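Local coordinates for protein inositol 2-dehydrogenase/D-chiro-inositol 3-dehydrogenase (Lactobacillus casei, PDB 4MIY) that oxidises myo-inositol and D-chiro-inositol to their keto derivatives, passing the hydride to NAD in a Rossmann-fold domain, at residues Glu104-Ile109 with Asp306-Ala311; Asp111-Leu114 with Lys119-Gln122; Met126-Gln131 with Met181-Asp186. One frame throughout, in Å; residues are numbered along the deposited sequence.

Contact 1 (Glu104-Ile109 with Asp306-Ala311); sequences EGAKRI and DGYIAA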
loop_
_atom_site.group_PDB
_atom_site.type_symbol
_atom_site.label_atom_id
_atom_site.label_comp_id
_atom_site.label_asym_id
_atom_site.label_seq_id
_atom_site.Cartn_x
_atom_site.Cartn_y
_atom_site.Cartn_z
ATOM N N GLU A 104 -14.048 -40.329 -14.656
ATOM C CA GLU A 104 -13.828 -41.711 -14.989
ATOM C C GLU A 104 -12.537 -41.906 -15.730
ATOM O O GLU A 104 -11.817 -42.821 -15.452
ATOM C CB GLU A 104 -14.961 -42.231 -15.849
ATOM C CG GLU A 104 -16.253 -42.372 -15.112
ATOM C CD GLU A 104 -17.073 -41.108 -15.061
ATOM O OE1 GLU A 104 -16.681 -40.118 -15.662
ATOM O OE2 GLU A 104 -18.107 -41.121 -14.389
ATOM N N GLY A 105 -12.287 -41.074 -16.708
ATOM C CA GLY A 105 -11.002 -41.068 -17.341
ATOM C C GLY A 105 -9.850 -40.870 -16.365
ATOM O O GLY A 105 -8.859 -41.545 -16.430
ATOM N N ALA A 106 -9.999 -39.927 -15.458
ATOM C CA ALA A 106 -8.939 -39.667 -14.512
ATOM C C ALA A 106 -8.592 -40.878 -13.658
ATOM O O ALA A 106 -7.453 -41.129 -13.340
ATOM C CB ALA A 106 -9.282 -38.486 -13.650
ATOM N N LYS A 107 -9.602 -41.638 -13.301
ATOM C CA LYS A 107 -9.403 -42.774 -12.429
ATOM C C LYS A 107 -8.691 -43.901 -13.166
ATOM O O LYS A 107 -7.975 -44.661 -12.588
ATOM C CB LYS A 107 -10.744 -43.205 -11.855
ATOM C CG LYS A 107 -10.740 -44.403 -11.003
ATOM C CD LYS A 107 -9.811 -44.297 -9.869
ATOM C CE LYS A 107 -9.547 -45.616 -9.220
ATOM N NZ LYS A 107 -8.697 -45.563 -7.994
ATOM N N ARG A 108 -8.863 -43.925 -14.462
ATOM C CA ARG A 108 -8.241 -44.948 -15.232
ATOM C C ARG A 108 -6.754 -44.665 -15.279
ATOM O O ARG A 108 -5.966 -45.557 -15.103
ATOM C CB ARG A 108 -8.809 -45.005 -16.622
ATOM C CG ARG A 108 -9.964 -45.966 -16.726
ATOM C CD ARG A 108 -10.387 -46.066 -18.153
ATOM N NE ARG A 108 -11.033 -44.864 -18.653
ATOM C CZ ARG A 108 -12.305 -44.541 -18.433
ATOM N NH1 ARG A 108 -13.093 -45.335 -17.726
ATOM N NH2 ARG A 108 -12.808 -43.445 -18.945
ATOM N N ILE A 109 -6.416 -43.401 -15.504
ATOM C CA ILE A 109 -5.033 -42.975 -15.595
ATOM C C ILE A 109 -4.355 -43.264 -14.293
ATOM O O ILE A 109 -3.308 -43.861 -14.281
ATOM C CB ILE A 109 -4.917 -41.530 -15.992
ATOM C CG1 ILE A 109 -5.407 -41.349 -17.415
ATOM C CG2 ILE A 109 -3.501 -41.053 -15.895
ATOM C CD1 ILE A 109 -5.356 -39.961 -17.966
ATOM N N ASP A 306 -3.432 -35.583 -8.146
ATOM C CA ASP A 306 -3.899 -34.205 -8.163
ATOM C C ASP A 306 -4.867 -33.960 -9.295
ATOM O O ASP A 306 -5.847 -33.315 -9.133
ATOM C CB ASP A 306 -2.705 -33.249 -8.243
ATOM C CG ASP A 306 -1.859 -33.276 -6.993
ATOM O OD1 ASP A 306 -2.399 -33.097 -5.908
ATOM O OD2 ASP A 306 -0.674 -33.479 -7.112
ATOM N N GLY A 307 -4.584 -34.499 -10.448
ATOM C CA GLY A 307 -5.501 -34.406 -11.546
ATOM C C GLY A 307 -6.842 -35.062 -11.292
ATOM O O GLY A 307 -7.853 -34.564 -11.688
ATOM N N TYR A 308 -6.809 -36.167 -10.599
ATOM C CA TYR A 308 -8.006 -36.856 -10.227
ATOM C C TYR A 308 -8.829 -36.088 -9.205
ATOM O O TYR A 308 -10.008 -35.974 -9.333
ATOM C CB TYR A 308 -7.617 -38.255 -9.753
ATOM C CG TYR A 308 -8.719 -39.218 -9.379
ATOM C CD1 TYR A 308 -9.766 -39.471 -10.202
ATOM C CD2 TYR A 308 -8.660 -39.881 -8.190
ATOM C CE1 TYR A 308 -10.733 -40.384 -9.839
ATOM C CE2 TYR A 308 -9.576 -40.774 -7.836
ATOM C CZ TYR A 308 -10.630 -41.016 -8.644
ATOM O OH TYR A 308 -11.576 -41.925 -8.220
ATOM N N ILE A 309 -8.181 -35.535 -8.203
ATOM C CA ILE A 309 -8.864 -34.687 -7.263
ATOM C C ILE A 309 -9.542 -33.536 -7.984
ATOM O O ILE A 309 -10.649 -33.201 -7.691
ATOM C CB ILE A 309 -7.913 -34.123 -6.239
ATOM C CG1 ILE A 309 -7.377 -35.232 -5.348
ATOM C CG2 ILE A 309 -8.595 -33.076 -5.390
ATOM C CD1 ILE A 309 -6.155 -34.834 -4.591
ATOM N N ALA A 310 -8.871 -32.966 -8.943
ATOM C CA ALA A 310 -9.415 -31.827 -9.617
ATOM C C ALA A 310 -10.603 -32.231 -10.475
ATOM O O ALA A 310 -11.584 -31.558 -10.492
ATOM C CB ALA A 310 -8.371 -31.159 -10.444
ATOM N N ALA A 311 -10.474 -33.365 -11.140
ATOM C CA ALA A 311 -11.552 -33.902 -11.939
ATOM C C ALA A 311 -12.819 -34.201 -11.155
ATOM O O ALA A 311 -13.878 -33.873 -11.585
ATOM C CB ALA A 311 -11.086 -35.104 -12.690
#
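The phenol ring of Tyr308 reaches from helix 304-323 to helix 103-113 and meets Ala106 at its edge, where Ala106 CB lies near the ring plane, 3.6 Å from Tyr308 CD1. Further out along the ring, Lys107 takes over: its CB comes up obliquely to the Tyr308 ring, 3.5 Å from CE1. Tyr308 also packs edge-to-face with Trp305 of its own helix. With CG anti to the backbone N (chi1 -176°), the ring of Tyr308 is thrown outward across the gap between the helices.

The lysine chain bends at chi2 (56°) and thereby follows the far end of the ring. Its CD comes to 3.4 Å from Tyr308 OH, a contact of methylene against hydroxyl and not a hydrogen bond, while the ammonium carries on to a salt bridge with Asp111, one turn later on its own helix. Next to the tyrosine, Ala106 CB touches Ala311 CB at 4.0 Å, methyl against methyl.

Over these short segments the helix axes run nearly antiparallel, at 163°, and approach to 8.9 Å. Ala106 and Tyr308 face each other in the backbone register, their CA atoms 5.2 Å apart, consistent with the small alanine side chain at this point. One helix belongs to the NAD-binding Rossmann fold and the other to the C-terminal alpha/beta domain, so the pair forms part of the junction between the two halves of this Gfo/Idh/MocA-type dehydrogenase.

No hydrogen bond crosses between the segments. Their fit therefore rests on shape and apolar contact, with the lysine lending its methylenes to the tyrosine while its charge is met within its own helix by Asp111.

Contact 2 (Asp111-Leu114 with Lys119-Gln122); sequences DKEL and KVIQ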
loop_
_atom_site.group_PDB
_atom_site.type_symbol
_atom_site.label_atom_id
_atom_site.label_comp_id
_atom_site.label_asym_id
_atom_site.label_seq_id
_atom_site.Cartn_x
_atom_site.Cartn_y
_atom_site.Cartn_z
ATOM N N ASP A 111 -5.116 -45.570 -12.102
ATOM C CA ASP A 111 -5.041 -46.982 -11.845
ATOM C C ASP A 111 -3.931 -47.580 -12.659
ATOM O O ASP A 111 -3.230 -48.438 -12.205
ATOM C CB ASP A 111 -6.353 -47.658 -12.210
ATOM C CG ASP A 111 -7.446 -47.412 -11.197
ATOM O OD1 ASP A 111 -7.146 -47.096 -10.036
ATOM O OD2 ASP A 111 -8.615 -47.594 -11.576
ATOM N N LYS A 112 -3.786 -47.118 -13.865
ATOM C CA LYS A 112 -2.742 -47.592 -14.716
ATOM C C LYS A 112 -1.346 -47.137 -14.329
ATOM O O LYS A 112 -0.422 -47.899 -14.316
ATOM C CB LYS A 112 -3.006 -47.162 -16.112
ATOM C CG LYS A 112 -2.071 -47.780 -17.014
ATOM C CD LYS A 112 -2.388 -47.491 -18.371
ATOM C CE LYS A 112 -1.859 -48.543 -19.253
ATOM N NZ LYS A 112 -1.891 -48.186 -20.667
ATOM N N GLU A 113 -1.215 -45.861 -14.007
ATOM C CA GLU A 113 0.069 -45.394 -13.564
ATOM C C GLU A 113 0.501 -46.130 -12.307
ATOM O O GLU A 113 1.662 -46.394 -12.130
ATOM C CB GLU A 113 0.103 -43.861 -13.381
ATOM C CG GLU A 113 1.503 -43.336 -13.253
ATOM C CD GLU A 113 1.633 -41.845 -12.988
ATOM O OE1 GLU A 113 0.766 -41.282 -12.307
ATOM O OE2 GLU A 113 2.610 -41.296 -13.454
ATOM N N LEU A 114 -0.460 -46.486 -11.461
ATOM C CA LEU A 114 -0.212 -47.206 -10.221
ATOM C C LEU A 114 0.340 -48.627 -10.429
ATOM O O LEU A 114 0.877 -49.187 -9.520
ATOM C CB LEU A 114 -1.472 -47.297 -9.360
ATOM C CG LEU A 114 -1.706 -46.101 -8.476
ATOM C CD2 LEU A 114 -0.717 -46.103 -7.481
ATOM N N LYS A 119 6.410 -43.168 -10.841
ATOM C CA LYS A 119 5.562 -42.111 -11.329
ATOM C C LYS A 119 6.202 -41.391 -12.506
ATOM O O LYS A 119 7.379 -41.125 -12.494
ATOM C CB LYS A 119 5.320 -41.160 -10.182
ATOM C CG LYS A 119 4.263 -40.137 -10.380
ATOM C CD LYS A 119 4.176 -39.263 -9.163
ATOM C CE LYS A 119 5.272 -38.255 -9.115
ATOM N NZ LYS A 119 5.088 -37.231 -8.119
ATOM N N VAL A 120 5.414 -41.082 -13.522
ATOM C CA VAL A 120 5.907 -40.380 -14.682
ATOM C C VAL A 120 5.078 -39.170 -15.080
ATOM O O VAL A 120 5.485 -38.426 -15.896
ATOM C CB VAL A 120 6.043 -41.297 -15.914
ATOM C CG1 VAL A 120 7.207 -42.225 -15.743
ATOM C CG2 VAL A 120 4.814 -42.094 -16.114
ATOM N N ILE A 121 3.915 -39.013 -14.483
ATOM C CA ILE A 121 3.030 -37.940 -14.910
ATOM C C ILE A 121 3.098 -36.693 -14.015
ATOM O O ILE A 121 2.997 -36.781 -12.819
ATOM C CB ILE A 121 1.591 -38.381 -14.930
ATOM C CG1 ILE A 121 1.367 -39.455 -15.997
ATOM C CG2 ILE A 121 0.687 -37.184 -15.206
ATOM C CD1 ILE A 121 0.144 -40.273 -15.742
ATOM N N GLN A 122 3.266 -35.560 -14.682
ATOM C CA GLN A 122 3.037 -34.256 -14.090
ATOM C C GLN A 122 1.907 -33.536 -14.825
ATOM O O GLN A 122 1.850 -33.537 -16.016
ATOM C CB GLN A 122 4.318 -33.413 -14.114
ATOM C CG GLN A 122 4.156 -32.041 -13.473
ATOM C CD GLN A 122 5.459 -31.363 -13.218
ATOM O OE1 GLN A 122 6.480 -31.984 -13.145
ATOM N NE2 GLN A 122 5.415 -30.077 -13.099
HETATM O O HOH W 1 1.504 -38.700 -11.397
#
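Glu113 spans the gap from helix 103-113 to the backbone of Val120 and Ile121. Its CB points toward the strand, and CG, anti to the backbone N (chi1 -166°), continues an extended chain that passes obliquely over Ile121, with CG 4.2 Å from Ile121 CD1. The carboxylate carbon CD sits closer to the same methyl, at 3.5 Å. At the tip OE2 accepts two backbone bonds, each 2.8 Å long: Val120 N reaches it on the anti side, 29° out of the carboxylate plane with a fairly straight N-H at 163°, and Ile121 N comes nearly in line with the C-O bond, though through a more bent N-H...O bond. The other oxygen, OE1, receives a hydrogen from a water that also donates to Ile121 O, and it is bonded to Tyr338 OH as well. Both oxygens of this buried carboxylate are thus engaged, which is likely to hold it against turning.

The contact closes the beta-alpha-beta crossover of strand 92-95, helix 103-113 and strand 121-123 in the Rossmann fold. Strand 121-123, outermost in the parallel sheet within this chain, lies against strand 92-95: Gln122 is backbone-bonded to Ile93 and Thr95, and Val120, just ahead of the strand, also to Ile93.

Contact 3 (Met126-Gln131 with Met181-Asp186); sequences MRRYDQ and MHWLLD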
loop_
_atom_site.group_PDB
_atom_site.type_symbol
_atom_site.label_atom_id
_atom_site.label_comp_id
_atom_site.label_asym_id
_atom_site.label_seq_id
_atom_site.Cartn_x
_atom_site.Cartn_y
_atom_site.Cartn_z
ATOM N N MET A 126 -0.074 -24.771 -12.819
ATOM C CA MET A 126 1.041 -23.881 -12.585
ATOM C C MET A 126 0.970 -22.971 -11.373
ATOM O O MET A 126 1.944 -22.427 -11.010
ATOM C CB MET A 126 1.321 -23.033 -13.831
ATOM C CG MET A 126 0.445 -21.798 -13.981
ATOM S SD MET A 126 -1.274 -22.224 -14.310
ATOM C CE MET A 126 -2.040 -20.601 -14.421
ATOM N N ARG A 127 -0.206 -22.800 -10.801
ATOM C CA ARG A 127 -0.346 -21.880 -9.689
ATOM C C ARG A 127 0.588 -22.193 -8.560
ATOM O O ARG A 127 1.008 -21.336 -7.877
ATOM C CB ARG A 127 -1.756 -21.886 -9.149
ATOM C CG ARG A 127 -2.800 -21.355 -10.092
ATOM C CD ARG A 127 -2.889 -19.855 -10.023
ATOM N NE ARG A 127 -4.094 -19.310 -10.624
ATOM C CZ ARG A 127 -5.220 -19.076 -9.977
ATOM N NH1 ARG A 127 -5.330 -19.313 -8.699
ATOM N NH2 ARG A 127 -6.240 -18.583 -10.622
ATOM N N ARG A 128 0.892 -23.466 -8.397
ATOM C CA ARG A 128 1.694 -23.912 -7.289
ATOM C C ARG A 128 3.110 -23.380 -7.433
ATOM O O ARG A 128 3.835 -23.346 -6.486
ATOM C CB ARG A 128 1.719 -25.438 -7.213
ATOM C CG ARG A 128 0.411 -26.078 -6.937
ATOM C CD ARG A 128 0.599 -27.538 -6.585
ATOM N NE ARG A 128 -0.642 -28.302 -6.590
ATOM C CZ ARG A 128 -0.771 -29.493 -6.045
ATOM N NH1 ARG A 128 0.244 -30.061 -5.449
ATOM N NH2 ARG A 128 -1.926 -30.106 -6.093
ATOM N N TYR A 129 3.451 -22.942 -8.628
ATOM C CA TYR A 129 4.795 -22.486 -8.924
ATOM C C TYR A 129 4.943 -20.965 -8.923
ATOM O O TYR A 129 6.008 -20.443 -9.054
ATOM C CB TYR A 129 5.243 -23.054 -10.255
ATOM C CG TYR A 129 5.442 -24.561 -10.253
ATOM C CD1 TYR A 129 6.626 -25.110 -9.889
ATOM C CD2 TYR A 129 4.435 -25.397 -10.617
ATOM C CE1 TYR A 129 6.797 -26.448 -9.869
ATOM C CE2 TYR A 129 4.597 -26.736 -10.620
ATOM C CZ TYR A 129 5.777 -27.267 -10.252
ATOM O OH TYR A 129 5.983 -28.611 -10.248
ATOM N N ASP A 130 3.834 -20.284 -8.797
ATOM C CA ASP A 130 3.866 -18.849 -8.745
ATOM C C ASP A 130 4.532 -18.400 -7.467
ATOM O O ASP A 130 4.228 -18.867 -6.419
ATOM C CB ASP A 130 2.465 -18.292 -8.825
ATOM C CG ASP A 130 2.434 -16.791 -8.718
ATOM O OD1 ASP A 130 2.777 -16.157 -9.698
ATOM O OD2 ASP A 130 2.059 -16.300 -7.653
ATOM N N GLN A 131 5.476 -17.490 -7.601
ATOM C CA GLN A 131 6.285 -17.079 -6.473
ATOM C C GLN A 131 5.487 -16.545 -5.299
ATOM O O GLN A 131 5.776 -16.869 -4.189
ATOM C CB GLN A 131 7.373 -16.107 -6.912
ATOM C CG GLN A 131 8.431 -16.824 -7.705
ATOM C CD GLN A 131 9.599 -15.987 -8.160
ATOM O OE1 GLN A 131 9.920 -14.980 -7.577
ATOM N NE2 GLN A 131 10.275 -16.458 -9.176
ATOM N N MET A 181 -6.208 -24.994 -3.576
ATOM C CA MET A 181 -6.589 -24.918 -2.186
ATOM C C MET A 181 -6.256 -26.121 -1.305
ATOM O O MET A 181 -5.871 -25.970 -0.202
ATOM C CB MET A 181 -8.063 -24.551 -2.037
ATOM C CG MET A 181 -8.466 -23.245 -2.706
ATOM S SD MET A 181 -7.505 -21.845 -2.108
ATOM C CE MET A 181 -8.117 -20.593 -3.228
ATOM N N HIS A 182 -6.463 -27.309 -1.829
ATOM C CA HIS A 182 -6.136 -28.485 -1.082
ATOM C C HIS A 182 -4.634 -28.620 -0.843
ATOM O O HIS A 182 -4.235 -29.027 0.206
ATOM C CB HIS A 182 -6.801 -29.750 -1.664
ATOM C CG HIS A 182 -6.220 -30.244 -2.946
ATOM N ND1 HIS A 182 -5.151 -31.100 -3.000
ATOM C CD2 HIS A 182 -6.615 -30.064 -4.222
ATOM C CE1 HIS A 182 -4.870 -31.358 -4.255
ATOM N NE2 HIS A 182 -5.749 -30.753 -5.020
ATOM N N TRP A 183 -3.839 -28.194 -1.808
ATOM C CA TRP A 183 -2.397 -28.108 -1.646
ATOM C C TRP A 183 -1.988 -27.047 -0.641
ATOM O O TRP A 183 -1.216 -27.294 0.192
ATOM C CB TRP A 183 -1.757 -27.818 -2.990
ATOM C CG TRP A 183 -0.342 -27.318 -2.987
ATOM C CD1 TRP A 183 0.771 -28.056 -2.864
ATOM C CD2 TRP A 183 0.101 -25.967 -3.174
ATOM N NE1 TRP A 183 1.879 -27.261 -2.932
ATOM C CE2 TRP A 183 1.485 -25.976 -3.144
ATOM C CE3 TRP A 183 -0.547 -24.754 -3.382
ATOM C CZ2 TRP A 183 2.217 -24.831 -3.282
ATOM C CZ3 TRP A 183 0.198 -23.635 -3.502
ATOM C CH2 TRP A 183 1.543 -23.684 -3.466
ATOM N N LEU A 184 -2.572 -25.866 -0.761
ATOM C CA LEU A 184 -2.308 -24.780 0.157
ATOM C C LEU A 184 -2.498 -25.162 1.593
ATOM O O LEU A 184 -1.715 -24.857 2.425
ATOM C CB LEU A 184 -3.246 -23.612 -0.149
ATOM C CG LEU A 184 -3.175 -22.376 0.773
ATOM C CD1 LEU A 184 -1.875 -21.639 0.666
ATOM C CD2 LEU A 184 -4.283 -21.447 0.501
ATOM N N LEU A 185 -3.623 -25.809 1.842
ATOM C CA LEU A 185 -4.089 -26.143 3.158
ATOM C C LEU A 185 -3.675 -27.528 3.641
ATOM O O LEU A 185 -3.897 -27.829 4.761
ATOM C CB LEU A 185 -5.605 -26.096 3.173
ATOM C CG LEU A 185 -6.270 -24.763 2.849
ATOM C CD1 LEU A 185 -7.732 -24.946 2.610
ATOM C CD2 LEU A 185 -6.038 -23.825 3.979
ATOM N N ASP A 186 -3.081 -28.318 2.774
ATOM C CA ASP A 186 -2.781 -29.722 3.066
ATOM C C ASP A 186 -3.994 -30.449 3.660
ATOM O O ASP A 186 -3.919 -31.040 4.687
ATOM C CB ASP A 186 -1.566 -29.829 3.968
ATOM C CG ASP A 186 -1.043 -31.230 4.046
ATOM O OD1 ASP A 186 -1.412 -32.024 3.176
ATOM O OD2 ASP A 186 -0.309 -31.528 4.981
#
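Stacking dominates between Arg128 and Trp183. The guanidinium lies flat on the indole, centres 4.3 Å apart and planes tilted by 23°, with Trp183 CB over the centre of one guanidinium face and Arg128 NH1 at 3.3 Å from Trp183 CD1. The same indole face takes the aliphatic chain. Extended from CG to NE, it lays CG over the ring system and brings CD to 3.6 Å from the centroid of the five-membered ring, only 5° off its normal, a CH-pi contact. Trp183 CG is anti to the backbone N (chi1 163°), which turns the indole out from its helix against the arginine chain.

Arg128 lies in a 3-10 turn between the last strand of the Rossmann sheet and helix 131-141, while helix 168-185, which carries the tryptophan, belongs to the C-terminal domain and ends here in a Schellman motif with Asp186 at C-prime. With an alanine in place of Trp183, the arginine chain would lose the flat surface along one side, and its guanidinium is likely to be freer to turn away from its acidic partners.

Of the charged interactions, those of Arg128 NH2 are salt bridges to Asp179 and Asp306. His182 meets that same nitrogen obliquely, its CE1 3.7 Å away and its ring nearly perpendicular to the guanidinium. Lys137 adds a cation-pi contact to Trp183.

Helix 103-113 serves both contact 1 and contact 2, and Ile109 CG2 of the first packs on Ile121 CD1 of the second. Contact 2 is buried, lies within the Rossmann fold and is polar, a carboxylate gripping backbone amides; contact 1, partly buried, joins the two domains through apolar surfaces. Contact 3 is also buried, and lies nearest the centre of the chain; there charge and aromatic stacking combine, and Met126 touches NAD. It is joined to contact 1 through Asp306, whereas contacts 2 and 3 touch by packing of Gln122 on Tyr129.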